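Local structure of protein angel homolog 2 (Homo sapiens, 6RW0) at residues Q62-D67 against K135-A140; W82-P87 against N413-H418; Q104-D109 against A113-S118; V156-P161 against A192-L197. The protein acts as a 2',3'-cyclic phosphatase of the CCR4 family of deadenylases and probably binds 3'-untranslated regions of mRNA. All blocks are in the same frame, centred on the assembly; numbering follows the deposited sequence.

Interaction 1 (Q62-D67 against K135-A140); sequences QDLLED and KPDGCA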
loop_
_atom_site.group_PDB
_atom_site.type_symbol
_atom_site.label_atom_id
_atom_site.label_comp_id
_atom_site.label_asym_id
_atom_site.label_seq_id
_atom_site.Cartn_x
_atom_site.Cartn_y
_atom_site.Cartn_z
ATOM N N GLN A 62 -8.654 15.348 0.487
ATOM C CA GLN A 62 -9.129 16.602 -0.098
ATOM C C GLN A 62 -8.078 17.704 -0.010
ATOM O O GLN A 62 -7.903 18.480 -0.965
ATOM C CB GLN A 62 -10.424 17.061 0.574
ATOM C CG GLN A 62 -11.111 18.190 -0.178
ATOM C CD GLN A 62 -11.654 17.736 -1.525
ATOM O OE1 GLN A 62 -11.949 16.564 -1.716
ATOM N NE2 GLN A 62 -11.813 18.674 -2.452
ATOM N N ASP A 63 -7.389 17.820 1.134
ATOM C CA ASP A 63 -6.355 18.840 1.266
ATOM C C ASP A 63 -5.269 18.634 0.217
ATOM O O ASP A 63 -4.782 19.598 -0.384
ATOM C CB ASP A 63 -5.694 18.785 2.646
ATOM C CG ASP A 63 -6.544 19.370 3.758
ATOM O OD1 ASP A 63 -7.649 19.885 3.504
ATOM O OD2 ASP A 63 -6.082 19.304 4.920
ATOM N N LEU A 64 -4.856 17.377 0.006
ATOM C CA LEU A 64 -3.812 17.104 -0.979
ATOM C C LEU A 64 -4.310 17.320 -2.400
ATOM O O LEU A 64 -3.549 17.782 -3.255
ATOM C CB LEU A 64 -3.235 15.702 -0.781
ATOM C CG LEU A 64 -2.585 15.473 0.588
ATOM C CD1 LEU A 64 -1.982 14.060 0.622
ATOM C CD2 LEU A 64 -1.550 16.532 0.920
ATOM N N LEU A 65 -5.585 17.033 -2.669
ATOM C CA LEU A 65 -6.159 17.348 -3.967
ATOM C C LEU A 65 -6.064 18.845 -4.231
ATOM O O LEU A 65 -5.547 19.278 -5.269
ATOM C CB LEU A 65 -7.611 16.876 -3.971
ATOM C CG LEU A 65 -8.443 16.922 -5.243
ATOM C CD1 LEU A 65 -9.757 16.174 -4.981
ATOM C CD2 LEU A 65 -8.725 18.346 -5.683
ATOM N N GLU A 66 -6.521 19.652 -3.270
ATOM C CA GLU A 66 -6.543 21.103 -3.438
ATOM C C GLU A 66 -5.142 21.690 -3.495
ATOM O O GLU A 66 -4.918 22.665 -4.225
ATOM C CB GLU A 66 -7.402 21.725 -2.333
ATOM C CG GLU A 66 -8.872 21.373 -2.540
ATOM C CD GLU A 66 -9.794 21.848 -1.449
ATOM O OE1 GLU A 66 -9.324 22.526 -0.515
ATOM O OE2 GLU A 66 -10.996 21.521 -1.535
ATOM N N ASP A 67 -4.192 21.104 -2.765
ATOM C CA ASP A 67 -2.819 21.585 -2.774
ATOM C C ASP A 67 -2.102 21.242 -4.072
ATOM O O ASP A 67 -1.038 21.802 -4.351
ATOM C CB ASP A 67 -2.010 20.909 -1.667
ATOM C CG ASP A 67 -2.239 21.505 -0.301
ATOM O OD1 ASP A 67 -2.904 22.556 -0.194
ATOM O OD2 ASP A 67 -1.740 20.903 0.675
ATOM N N LYS A 135 1.262 17.169 8.266
ATOM C CA LYS A 135 0.564 16.472 7.215
ATOM C C LYS A 135 -0.848 16.147 7.686
ATOM O O LYS A 135 -1.076 15.919 8.880
ATOM C CB LYS A 135 1.317 15.194 6.890
ATOM C CG LYS A 135 2.760 15.424 6.446
ATOM C CD LYS A 135 2.867 16.349 5.230
ATOM C CE LYS A 135 4.327 16.509 4.790
ATOM N NZ LYS A 135 5.130 17.085 5.920
ATOM N N PRO A 136 -1.822 16.176 6.782
ATOM C CA PRO A 136 -3.228 16.063 7.185
ATOM C C PRO A 136 -3.833 14.667 7.161
ATOM O O PRO A 136 -4.997 14.522 7.554
ATOM C CB PRO A 136 -3.928 16.939 6.129
ATOM C CG PRO A 136 -3.117 16.692 4.866
ATOM C CD PRO A 136 -1.676 16.576 5.361
ATOM N N ASP A 137 -3.094 13.654 6.718
ATOM C CA ASP A 137 -3.693 12.409 6.280
ATOM C C ASP A 137 -2.868 11.236 6.776
ATOM O O ASP A 137 -1.739 11.393 7.252
ATOM C CB ASP A 137 -3.754 12.327 4.740
ATOM C CG ASP A 137 -2.363 12.292 4.099
ATOM O OD1 ASP A 137 -1.595 13.242 4.316
ATOM O OD2 ASP A 137 -2.006 11.318 3.398
ATOM N N GLY A 138 -3.434 10.050 6.627
ATOM C CA GLY A 138 -2.725 8.861 7.028
ATOM C C GLY A 138 -3.351 7.584 6.524
ATOM O O GLY A 138 -4.174 7.581 5.604
ATOM N N CYS A 139 -2.925 6.496 7.143
ATOM C CA CYS A 139 -3.366 5.159 6.790
ATOM C C CYS A 139 -4.397 4.662 7.792
ATOM O O CYS A 139 -4.302 4.924 9.000
ATOM C CB CYS A 139 -2.201 4.170 6.843
ATOM S SG CYS A 139 -0.946 4.380 5.603
ATOM N N ALA A 140 -5.352 3.888 7.307
ATOM C CA ALA A 140 -6.292 3.208 8.180
ATOM C C ALA A 140 -6.336 1.735 7.808
ATOM O O ALA A 140 -6.221 1.382 6.633
ATOM C CB ALA A 140 -7.695 3.813 8.108
#

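Interaction 2 (W82-P87 against N413-H418); sequences WSFRFP and NNSSDH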
loop_
_atom_site.group_PDB
_atom_site.type_symbol
_atom_site.label_atom_id
_atom_site.label_comp_id
_atom_site.label_asym_id
_atom_site.label_seq_id
_atom_site.Cartn_x
_atom_site.Cartn_y
_atom_site.Cartn_z
ATOM N N TRP A 82 -15.301 17.474 -1.784
ATOM C CA TRP A 82 -15.434 16.346 -0.867
ATOM C C TRP A 82 -16.892 15.946 -0.675
ATOM O O TRP A 82 -17.187 14.763 -0.478
ATOM C CB TRP A 82 -14.778 16.676 0.471
ATOM C CG TRP A 82 -14.815 15.578 1.493
ATOM C CD1 TRP A 82 -15.422 15.625 2.711
ATOM C CD2 TRP A 82 -14.209 14.284 1.398
ATOM N NE1 TRP A 82 -15.224 14.446 3.385
ATOM C CE2 TRP A 82 -14.494 13.600 2.594
ATOM C CE3 TRP A 82 -13.472 13.631 0.415
ATOM C CZ2 TRP A 82 -14.055 12.301 2.829
ATOM C CZ3 TRP A 82 -13.024 12.353 0.659
ATOM C CH2 TRP A 82 -13.322 11.700 1.848
ATOM N N SER A 83 -17.819 16.906 -0.737
ATOM C CA SER A 83 -19.236 16.575 -0.615
ATOM C C SER A 83 -19.713 15.684 -1.757
ATOM O O SER A 83 -20.724 14.980 -1.615
ATOM C CB SER A 83 -20.060 17.864 -0.590
ATOM O OG SER A 83 -19.871 18.606 -1.783
ATOM N N PHE A 84 -19.028 15.732 -2.905
ATOM C CA PHE A 84 -19.299 14.872 -4.053
ATOM C C PHE A 84 -18.543 13.547 -3.937
ATOM O O PHE A 84 -19.111 12.467 -4.145
ATOM C CB PHE A 84 -18.899 15.600 -5.353
ATOM C CG PHE A 84 -19.286 14.859 -6.600
ATOM C CD1 PHE A 84 -18.461 13.878 -7.130
ATOM C CD2 PHE A 84 -20.486 15.125 -7.229
ATOM C CE1 PHE A 84 -18.827 13.172 -8.264
ATOM C CE2 PHE A 84 -20.854 14.426 -8.369
ATOM C CZ PHE A 84 -20.022 13.441 -8.881
ATOM N N ARG A 85 -17.265 13.609 -3.574
ATOM C CA ARG A 85 -16.421 12.423 -3.627
ATOM C C ARG A 85 -16.744 11.424 -2.524
ATOM O O ARG A 85 -16.750 10.213 -2.768
ATOM C CB ARG A 85 -14.947 12.823 -3.546
ATOM C CG ARG A 85 -14.496 13.704 -4.697
ATOM C CD ARG A 85 -12.979 13.756 -4.821
ATOM N NE ARG A 85 -12.282 14.191 -3.612
ATOM C CZ ARG A 85 -11.456 13.440 -2.879
ATOM N NH1 ARG A 85 -11.215 12.170 -3.173
ATOM N NH2 ARG A 85 -10.867 13.969 -1.818
ATOM N N PHE A 86 -16.945 11.890 -1.293
ATOM C CA PHE A 86 -17.106 10.937 -0.200
ATOM C C PHE A 86 -18.307 10.020 -0.397
ATOM O O PHE A 86 -18.172 8.803 -0.185
ATOM C CB PHE A 86 -17.153 11.636 1.156
ATOM C CG PHE A 86 -17.449 10.687 2.274
ATOM C CD1 PHE A 86 -16.558 9.677 2.588
ATOM C CD2 PHE A 86 -18.639 10.764 2.967
ATOM C CE1 PHE A 86 -16.842 8.775 3.609
ATOM C CE2 PHE A 86 -18.920 9.869 3.981
ATOM C CZ PHE A 86 -18.021 8.876 4.296
ATOM N N PRO A 87 -19.490 10.505 -0.788
ATOM C CA PRO A 87 -20.585 9.552 -1.035
ATOM C C PRO A 87 -20.243 8.488 -2.061
ATOM O O PRO A 87 -20.666 7.334 -1.912
ATOM C CB PRO A 87 -21.749 10.450 -1.474
ATOM C CG PRO A 87 -21.453 11.773 -0.852
ATOM C CD PRO A 87 -19.945 11.905 -0.872
ATOM N N ASN A 413 -17.844 9.485 -11.552
ATOM C CA ASN A 413 -18.180 8.142 -11.012
ATOM C C ASN A 413 -17.085 7.512 -10.110
ATOM O O ASN A 413 -17.438 6.814 -9.170
ATOM C CB ASN A 413 -18.603 7.269 -12.198
ATOM C CG ASN A 413 -19.764 7.883 -12.962
ATOM O OD1 ASN A 413 -19.692 8.156 -14.159
ATOM N ND2 ASN A 413 -20.856 8.117 -12.262
ATOM N N ASN A 414 -15.804 7.694 -10.409
ATOM C CA ASN A 414 -14.664 7.147 -9.632
ATOM C C ASN A 414 -14.072 8.348 -8.908
ATOM O O ASN A 414 -13.491 9.148 -9.562
ATOM C CB ASN A 414 -13.647 6.479 -10.543
ATOM C CG ASN A 414 -14.274 5.469 -11.472
ATOM O OD1 ASN A 414 -14.293 5.684 -12.679
ATOM N ND2 ASN A 414 -14.741 4.369 -10.917
ATOM N N SER A 415 -14.173 8.398 -7.589
ATOM C CA SER A 415 -13.918 9.648 -6.880
ATOM C C SER A 415 -12.555 9.711 -6.199
ATOM O O SER A 415 -12.331 10.587 -5.355
ATOM C CB SER A 415 -15.051 9.970 -5.903
ATOM O OG SER A 415 -16.177 10.461 -6.620
ATOM N N SER A 416 -11.619 8.856 -6.592
ATOM C CA SER A 416 -10.219 9.016 -6.243
ATOM C C SER A 416 -9.384 9.044 -7.521
ATOM O O SER A 416 -9.851 8.640 -8.592
ATOM C CB SER A 416 -9.757 7.869 -5.338
ATOM O OG SER A 416 -8.367 7.963 -5.145
ATOM N N ASP A 417 -8.151 9.549 -7.414
ATOM C CA ASP A 417 -7.190 9.415 -8.508
ATOM C C ASP A 417 -6.524 8.043 -8.526
ATOM O O ASP A 417 -5.692 7.786 -9.404
ATOM C CB ASP A 417 -6.172 10.567 -8.578
ATOM C CG ASP A 417 -5.313 10.707 -7.350
ATOM O OD1 ASP A 417 -5.632 10.113 -6.309
ATOM O OD2 ASP A 417 -4.301 11.443 -7.441
ATOM N N HIS A 418 -6.894 7.154 -7.610
ATOM C CA HIS A 418 -6.491 5.760 -7.664
ATOM C C HIS A 418 -7.714 4.870 -7.821
ATOM O O HIS A 418 -8.847 5.267 -7.528
ATOM C CB HIS A 418 -5.775 5.310 -6.381
ATOM C CG HIS A 418 -4.490 6.016 -6.128
ATOM N ND1 HIS A 418 -3.273 5.370 -6.097
ATOM C CD2 HIS A 418 -4.225 7.324 -5.907
ATOM C CE1 HIS A 418 -2.316 6.248 -5.863
ATOM N NE2 HIS A 418 -2.868 7.445 -5.748
#

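Interaction 3 (Q104-D109 against A113-S118); sequences QEVQED and AEIRPS. With MG (magnesium ion), chain B.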
loop_
_atom_site.group_PDB
_atom_site.type_symbol
_atom_site.label_atom_id
_atom_site.label_comp_id
_atom_site.label_asym_id
_atom_site.label_seq_id
_atom_site.Cartn_x
_atom_site.Cartn_y
_atom_site.Cartn_z
ATOM N N GLN A 104 -5.459 4.512 2.275
ATOM C CA GLN A 104 -4.448 5.550 2.337
ATOM C C GLN A 104 -5.072 6.899 2.000
ATOM O O GLN A 104 -6.149 6.979 1.409
ATOM C CB GLN A 104 -3.253 5.244 1.416
ATOM C CG GLN A 104 -2.691 3.815 1.567
ATOM C CD GLN A 104 -3.434 2.800 0.735
ATOM O OE1 GLN A 104 -3.912 3.100 -0.362
ATOM N NE2 GLN A 104 -3.544 1.588 1.249
ATOM N N GLU A 105 -4.357 7.961 2.381
ATOM C CA GLU A 105 -4.804 9.347 2.194
ATOM C C GLU A 105 -6.128 9.617 2.902
ATOM O O GLU A 105 -6.991 10.339 2.400
ATOM C CB GLU A 105 -4.808 9.768 0.728
ATOM C CG GLU A 105 -3.392 9.851 0.216
ATOM C CD GLU A 105 -3.223 10.703 -1.015
ATOM O OE1 GLU A 105 -4.011 11.664 -1.219
ATOM O OE2 GLU A 105 -2.278 10.406 -1.782
ATOM N N VAL A 106 -6.265 9.035 4.090
ATOM C CA VAL A 106 -7.415 9.238 4.964
ATOM C C VAL A 106 -7.147 10.499 5.773
ATOM O O VAL A 106 -6.264 10.517 6.636
ATOM C CB VAL A 106 -7.623 8.015 5.867
ATOM C CG1 VAL A 106 -8.709 8.273 6.917
ATOM C CG2 VAL A 106 -7.896 6.783 5.004
ATOM N N GLN A 107 -7.902 11.559 5.484
ATOM C CA GLN A 107 -7.680 12.862 6.100
ATOM C C GLN A 107 -8.300 12.902 7.493
ATOM O O GLN A 107 -9.438 12.471 7.685
ATOM C CB GLN A 107 -8.286 13.936 5.198
ATOM C CG GLN A 107 -7.995 15.333 5.626
ATOM C CD GLN A 107 -8.327 16.333 4.553
ATOM O OE1 GLN A 107 -7.836 16.230 3.431
ATOM N NE2 GLN A 107 -9.178 17.292 4.881
ATOM N N GLU A 108 -7.539 13.410 8.467
ATOM C CA GLU A 108 -7.922 13.254 9.869
ATOM C C GLU A 108 -9.285 13.877 10.166
ATOM O O GLU A 108 -10.126 13.251 10.827
ATOM C CB GLU A 108 -6.850 13.842 10.794
ATOM C CG GLU A 108 -7.183 13.643 12.287
ATOM C CD GLU A 108 -6.281 14.426 13.240
ATOM O OE1 GLU A 108 -5.864 15.555 12.902
ATOM O OE2 GLU A 108 -5.984 13.893 14.333
ATOM N N ASP A 109 -9.518 15.121 9.732
ATOM C CA ASP A 109 -10.776 15.773 10.095
ATOM C C ASP A 109 -11.964 15.038 9.487
ATOM O O ASP A 109 -12.946 14.733 10.176
ATOM C CB ASP A 109 -10.774 17.287 9.811
ATOM C CG ASP A 109 -10.487 17.667 8.363
ATOM O OD1 ASP A 109 -10.237 16.808 7.501
ATOM O OD2 ASP A 109 -10.536 18.892 8.097
ATOM N N ALA A 113 -15.119 12.998 11.384
ATOM C CA ALA A 113 -16.466 13.533 11.196
ATOM C C ALA A 113 -17.367 12.583 10.418
ATOM O O ALA A 113 -18.580 12.532 10.674
ATOM C CB ALA A 113 -16.388 14.852 10.423
ATOM N N GLU A 114 -16.805 11.857 9.450
ATOM C CA GLU A 114 -17.607 11.145 8.466
ATOM C C GLU A 114 -17.108 9.741 8.129
ATOM O O GLU A 114 -17.904 8.797 8.094
ATOM C CB GLU A 114 -17.662 11.928 7.152
ATOM C CG GLU A 114 -18.017 13.387 7.239
ATOM C CD GLU A 114 -17.618 14.078 5.969
ATOM O OE1 GLU A 114 -18.422 14.046 5.014
ATOM O OE2 GLU A 114 -16.473 14.579 5.907
ATOM N N ILE A 115 -15.827 9.564 7.820
ATOM C CA ILE A 115 -15.347 8.234 7.357
ATOM C C ILE A 115 -15.423 7.183 8.460
ATOM O O ILE A 115 -16.030 6.164 8.234
ATOM C CB ILE A 115 -13.921 8.325 6.789
ATOM C CG1 ILE A 115 -13.800 9.393 5.705
ATOM C CG2 ILE A 115 -13.482 6.968 6.279
ATOM C CD1 ILE A 115 -12.372 9.703 5.327
ATOM N N ARG A 116 -14.853 7.447 9.627
ATOM C CA ARG A 116 -14.889 6.441 10.705
ATOM C C ARG A 116 -16.337 6.157 11.135
ATOM O O ARG A 116 -16.669 5.013 11.201
ATOM C CB ARG A 116 -14.021 6.871 11.884
ATOM C CG ARG A 116 -13.695 5.703 12.794
ATOM C CD ARG A 116 -12.897 6.121 14.001
ATOM N NE ARG A 116 -12.346 4.961 14.665
ATOM C CZ ARG A 116 -12.993 4.249 15.558
ATOM N NH1 ARG A 116 -14.210 4.608 15.913
ATOM N NH2 ARG A 116 -12.427 3.187 16.093
ATOM N N PRO A 117 -17.231 7.134 11.367
ATOM C CA PRO A 117 -18.586 6.787 11.751
ATOM C C PRO A 117 -19.288 5.962 10.664
ATOM O O PRO A 117 -19.969 5.066 10.982
ATOM C CB PRO A 117 -19.263 8.141 11.972
ATOM C CG PRO A 117 -18.139 9.063 12.275
ATOM C CD PRO A 117 -17.030 8.577 11.377
ATOM N N SER A 118 -19.084 6.302 9.399
ATOM C CA SER A 118 -19.740 5.571 8.322
ATOM C C SER A 118 -19.244 4.134 8.253
ATOM O O SER A 118 -20.041 3.207 8.088
ATOM C CB SER A 118 -19.525 6.286 6.986
ATOM O OG SER A 118 -20.177 7.547 6.971
HETATM MG MG MG B . -1.986 11.051 -3.956
HETATM O O HOH W 1 -2.546 13.012 -3.140
HETATM O O HOH W 2 -2.178 11.655 -6.139
HETATM O O HOH W 3 0.365 11.977 -4.362
HETATM O O HOH W 4 -4.191 10.092 -4.036
HETATM O O HOH W 5 -1.065 9.384 -5.178
#

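Interaction 4 (V156-P161 against A192-L197); sequences VEFFRP and ANTHLL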
loop_
_atom_site.group_PDB
_atom_site.type_symbol
_atom_site.label_atom_id
_atom_site.label_comp_id
_atom_site.label_asym_id
_atom_site.label_seq_id
_atom_site.Cartn_x
_atom_site.Cartn_y
_atom_site.Cartn_z
ATOM N N VAL A 156 3.734 2.517 12.793
ATOM C CA VAL A 156 5.114 2.740 12.385
ATOM C C VAL A 156 5.236 4.192 11.938
ATOM O O VAL A 156 4.489 4.635 11.053
ATOM C CB VAL A 156 5.519 1.805 11.235
ATOM C CG1 VAL A 156 6.993 1.924 10.944
ATOM C CG2 VAL A 156 5.161 0.354 11.548
ATOM N N GLU A 157 6.161 4.932 12.539
ATOM C CA GLU A 157 6.501 6.283 12.093
ATOM C C GLU A 157 7.837 6.228 11.373
ATOM O O GLU A 157 8.845 5.805 11.962
ATOM C CB GLU A 157 6.597 7.249 13.273
ATOM C CG GLU A 157 5.257 7.521 13.914
ATOM C CD GLU A 157 5.301 8.479 15.088
ATOM O OE1 GLU A 157 6.406 8.846 15.561
ATOM O OE2 GLU A 157 4.200 8.861 15.542
ATOM N N PHE A 158 7.865 6.653 10.109
ATOM C CA PHE A 158 9.130 6.645 9.386
ATOM C C PHE A 158 9.989 7.864 9.704
ATOM O O PHE A 158 11.190 7.845 9.415
ATOM C CB PHE A 158 8.914 6.531 7.871
ATOM C CG PHE A 158 8.134 5.298 7.440
ATOM C CD1 PHE A 158 8.364 4.053 8.013
ATOM C CD2 PHE A 158 7.188 5.390 6.441
ATOM C CE1 PHE A 158 7.645 2.935 7.599
ATOM C CE2 PHE A 158 6.485 4.290 6.029
ATOM C CZ PHE A 158 6.704 3.057 6.619
ATOM N N PHE A 159 9.409 8.867 10.320
ATOM C CA PHE A 159 10.173 10.071 10.700
ATOM C C PHE A 159 11.023 9.753 11.938
ATOM O O PHE A 159 10.455 9.370 12.938
ATOM C CB PHE A 159 9.247 11.239 11.030
ATOM C CG PHE A 159 9.986 12.463 11.490
ATOM C CD1 PHE A 159 10.798 13.149 10.625
ATOM C CD2 PHE A 159 9.921 12.874 12.800
ATOM C CE1 PHE A 159 11.511 14.250 11.052
ATOM C CE2 PHE A 159 10.628 13.984 13.221
ATOM C CZ PHE A 159 11.434 14.656 12.348
ATOM N N ARG A 160 12.338 9.900 11.859
ATOM C CA ARG A 160 13.216 9.736 13.030
ATOM C C ARG A 160 13.949 11.065 13.230
ATOM O O ARG A 160 14.792 11.365 12.448
ATOM C CB ARG A 160 14.198 8.588 12.812
ATOM C CG ARG A 160 13.584 7.210 12.982
ATOM C CD ARG A 160 13.355 6.859 14.431
ATOM N NE ARG A 160 14.597 6.771 15.174
ATOM C CZ ARG A 160 15.250 5.646 15.437
ATOM N NH1 ARG A 160 14.744 4.484 15.080
ATOM N NH2 ARG A 160 16.434 5.688 16.010
ATOM N N PRO A 161 13.724 11.813 14.311
ATOM C CA PRO A 161 14.394 13.083 14.466
ATOM C C PRO A 161 15.900 12.900 14.681
ATOM O O PRO A 161 16.583 13.820 14.460
ATOM C CB PRO A 161 13.715 13.731 15.671
ATOM C CG PRO A 161 13.122 12.603 16.437
ATOM C CD PRO A 161 12.882 11.478 15.446
ATOM N N ALA A 192 -0.739 -5.390 7.065
ATOM C CA ALA A 192 0.095 -4.204 7.060
ATOM C C ALA A 192 -0.371 -3.262 5.964
ATOM O O ALA A 192 -0.897 -3.695 4.935
ATOM C CB ALA A 192 1.553 -4.572 6.841
ATOM N N ASN A 193 -0.189 -1.962 6.207
ATOM C CA ASN A 193 -0.598 -0.913 5.284
ATOM C C ASN A 193 0.397 0.230 5.387
ATOM O O ASN A 193 0.863 0.559 6.483
ATOM C CB ASN A 193 -2.014 -0.470 5.678
ATOM C CG ASN A 193 -2.611 0.575 4.744
ATOM O OD1 ASN A 193 -2.165 0.761 3.620
ATOM N ND2 ASN A 193 -3.662 1.238 5.213
ATOM N N THR A 194 0.730 0.830 4.246
ATOM C CA THR A 194 1.616 1.982 4.253
ATOM C C THR A 194 1.354 2.847 3.036
ATOM O O THR A 194 0.669 2.450 2.089
ATOM C CB THR A 194 3.090 1.552 4.319
ATOM O OG1 THR A 194 3.920 2.679 4.627
ATOM C CG2 THR A 194 3.583 0.979 2.989
ATOM N N HIS A 195 1.948 4.036 3.074
ATOM C CA HIS A 195 1.980 4.968 1.949
ATOM C C HIS A 195 3.397 5.539 1.979
ATOM O O HIS A 195 3.726 6.356 2.844
ATOM C CB HIS A 195 0.906 6.034 2.103
ATOM C CG HIS A 195 0.739 6.901 0.899
ATOM N ND1 HIS A 195 -0.198 7.909 0.841
ATOM C CD2 HIS A 195 1.389 6.916 -0.287
ATOM C CE1 HIS A 195 -0.111 8.516 -0.331
ATOM N NE2 HIS A 195 0.831 7.923 -1.043
ATOM N N LEU A 196 4.249 5.063 1.073
ATOM C CA LEU A 196 5.644 5.483 1.062
ATOM C C LEU A 196 5.807 6.863 0.429
ATOM O O LEU A 196 4.962 7.334 -0.340
ATOM C CB LEU A 196 6.517 4.485 0.296
ATOM C CG LEU A 196 6.556 3.047 0.817
ATOM C CD1 LEU A 196 7.608 2.248 0.053
ATOM C CD2 LEU A 196 6.824 3.002 2.318
ATOM N N LEU A 197 6.921 7.511 0.765
ATOM C CA LEU A 197 7.293 8.807 0.209
ATOM C C LEU A 197 7.099 8.863 -1.300
ATOM O O LEU A 197 7.552 7.979 -2.028
ATOM C CB LEU A 197 8.776 9.033 0.515
ATOM C CG LEU A 197 9.379 10.326 -0.012
ATOM C CD1 LEU A 197 8.687 11.500 0.662
ATOM C CD2 LEU A 197 10.858 10.362 0.241
#

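Interaction 1 (Q62-D67 against K135-A140)
Pro136, the last residue before strand 137-144, sets its ring against the side chains of Asp63 and Leu64 on the short helix 62-67. Its CB lies 3.4 Å from Asp63 OD2, and its CG is 4.0 Å from Asp63 CB; the carboxylate runs alongside the ring, the two side chains pointing opposite ways. The same CG meets Leu64 CD2 at 4.2 Å, so the proline touches two successive helix residues with one corner of its ring. The next residue, Asp137, faces the other branch of Leu64. Leu64 CD1 is 3.8 Å from Asp137 OD1 and 3.9 Å from Asp137 OD2, and it lies over the face of the carboxylate rather than at its rim. With CG between the backbone N and the carbonyl carbon (chi1 65°), Asp137 turns this face to the helix, while its OD1 forms a salt bridge with Arg131; the methyl group therefore packs on an acid whose charge is met elsewhere. No hydrogen bond crosses between the two segments. From Gly138 onward the strand leaves the helix: Gly138 pairs with Val106 and Ala140 with Leu103. The contact joins the short helix to the sheet near the metal site of the endonuclease/exonuclease/phosphatase fold: Leu64 and Asp137 both touch Glu105, the magnesium ligand, and the ion is about 5 Å from the nearest atom of the Leu64 side chain. The helix sits beside the start of strand 137-144, with Gln107 of the adjacent strand 100-107 accepting from Asp63 N and helix 82-96 packing on Leu65 through Arg85.

Interaction 2 (W82-P87 against N413-H418)
Arg85, a buried helix residue, directs its guanidinium not at a carboxylate but at a main-chain carbonyl: NH1 donates to Ser415 O at 2.9 Å with an N-H...O angle of 168°. The oxygen lies in the guanidinium plane, and the donor comes nearly along the C=O axis. A bend at chi3 (-56°) brings NH1 round to it, with Arg85 CD passing 3.3 Å from Ser415 O. The same group also holds the carbonyls of Ile59 and Leu60, tying three backbone positions to helix 82-96. Ser415 begins the Ser-Ser-Asp-His run whose last three residues match the Ser-Asp-His sequence near the C-terminal end of endonuclease/exonuclease/phosphatase domains; here Ser416 OG accepts from His418 N (3.0 Å), an ST turn. With a leucine in place of Arg85, the carbonyls of Ser415, Ile59 and Leu60 would probably lose the guanidinium that donates to them and the loop one of its ties to the helix. Closer to the helix backbone, Ser415 CB lies 3.7 Å from Arg85 CB, while Ser415 OG, hydrogen-bonded to Asn88 ND2, comes within 3.6 Å of Arg85 CA. Phe84 approaches that hydroxyl obliquely, its CE1 4.1 Å from Ser415 OG.

Interaction 3 (Q104-D109 against A113-S118)
Ala113 N donates to Asp109 O (3.0 Å) in the first turns of helix 108-121, which starts straight after strand 100-107 and widens to a pi-type turn at 113-115. At the end of that turn, Ile115 reaches back under the strand end, its CD1 4.2 Å from Val106 CG1, an apolar contact buried between strand and helix. Gln107 occupies the N-cap position, and its extended side chain meets that of Asp109: NE2 donates to the syn lone pair of Asp109 OD1 at 2.9 Å, with the acceptor nearly in the amide plane. OE1 is hydrogen-bonded to Ser61 OG and Asp63 N, which probably fixes the amide. Further along, Ser118 OG and Ser118 N both donate to Glu114 O, from opposite faces of the carbonyl plane. On the far side of the strand Glu105, with phi of 59°, forms a G1 beta bulge with Val106 opposite Gly138. Its OE2 binds magnesium at 2.3 Å, and OE1 accepts from a metal-bound water at 2.8 Å. Asn58 ND2 and Ser61 N hold the two carboxylate oxygens in second shell. One glutamate and five waters around the ion make up a metal site of the kind carried by the endonuclease/exonuclease/phosphatase fold.

Interaction 4 (V156-P161 against A192-L197)
Phe158 points the edge of its ring at the hydroxyl of Thr194: CE2 lies 3.3 Å and CZ 3.4 Å from Thr194 OG1. Because OG1 lies near the ring plane, it meets the C-H rim rather than the pi face; the two side chains cross at about a right angle. Beside it, Leu196 CD2 comes to 3.9 Å from Phe158 CE2, an apolar contact in which the leucine approaches obliquely. One corner of the ring thus touches both residues, while His195 between them packs elsewhere, on Gln104 and Glu105. The rotation of Thr194, with OG1 anti to the backbone N (chi1 -167°), turns the oxygen towards Phe158, and OG1 is in turn hydrogen-bonded to the carbonyl of Val171. That residue opens strand 171-179, which pairs antiparallel with both 148-157 and 189-195. Phe158 therefore reaches across the start of this intervening strand, at Asn170 and Val171, and the nearest CA atoms, those of Phe158 and Leu196, are 9.1 Å apart. Phe158 itself is anchored by a backbone bond to Asn170. The contact lies between strand ends of one sheet of the DNase I-like fold, against helix 203-220, with Gln209 on Phe158 and Leu213 on Thr194. Because a carbonyl can only accept, the threonine proton must go to Val171, and the hydroxyl oxygen is left to present electron density to the ring's weakly positive C-H edge. Such an attraction is probably modest, but it would let a buried polar atom sit against an aromatic side chain at little cost.

Interactions 2 and 4 are buried, whereas interactions 1 and 3 each combine buried residues with more exposed ones. Interactions 1 and 3 share neighbouring strands, 137-144 and 100-107, of one sheet; interaction 4 belongs to the other sheet, yet Gln104 NE2 bonds Asn193 OD1 across to it. Helix 82-96 of interaction 2 packs on helix 108-121 of interaction 3, where Trp82 NE1 meets Glu114 OE2, and Gln62 OE1 joins interaction 1 to Arg85. Chemistry follows position: apolar and carbon-oxygen packing in interactions 1 and 4, a charged side chain holding a loop carbonyl in interaction 2, and helix start plus metal ligand in interaction 3.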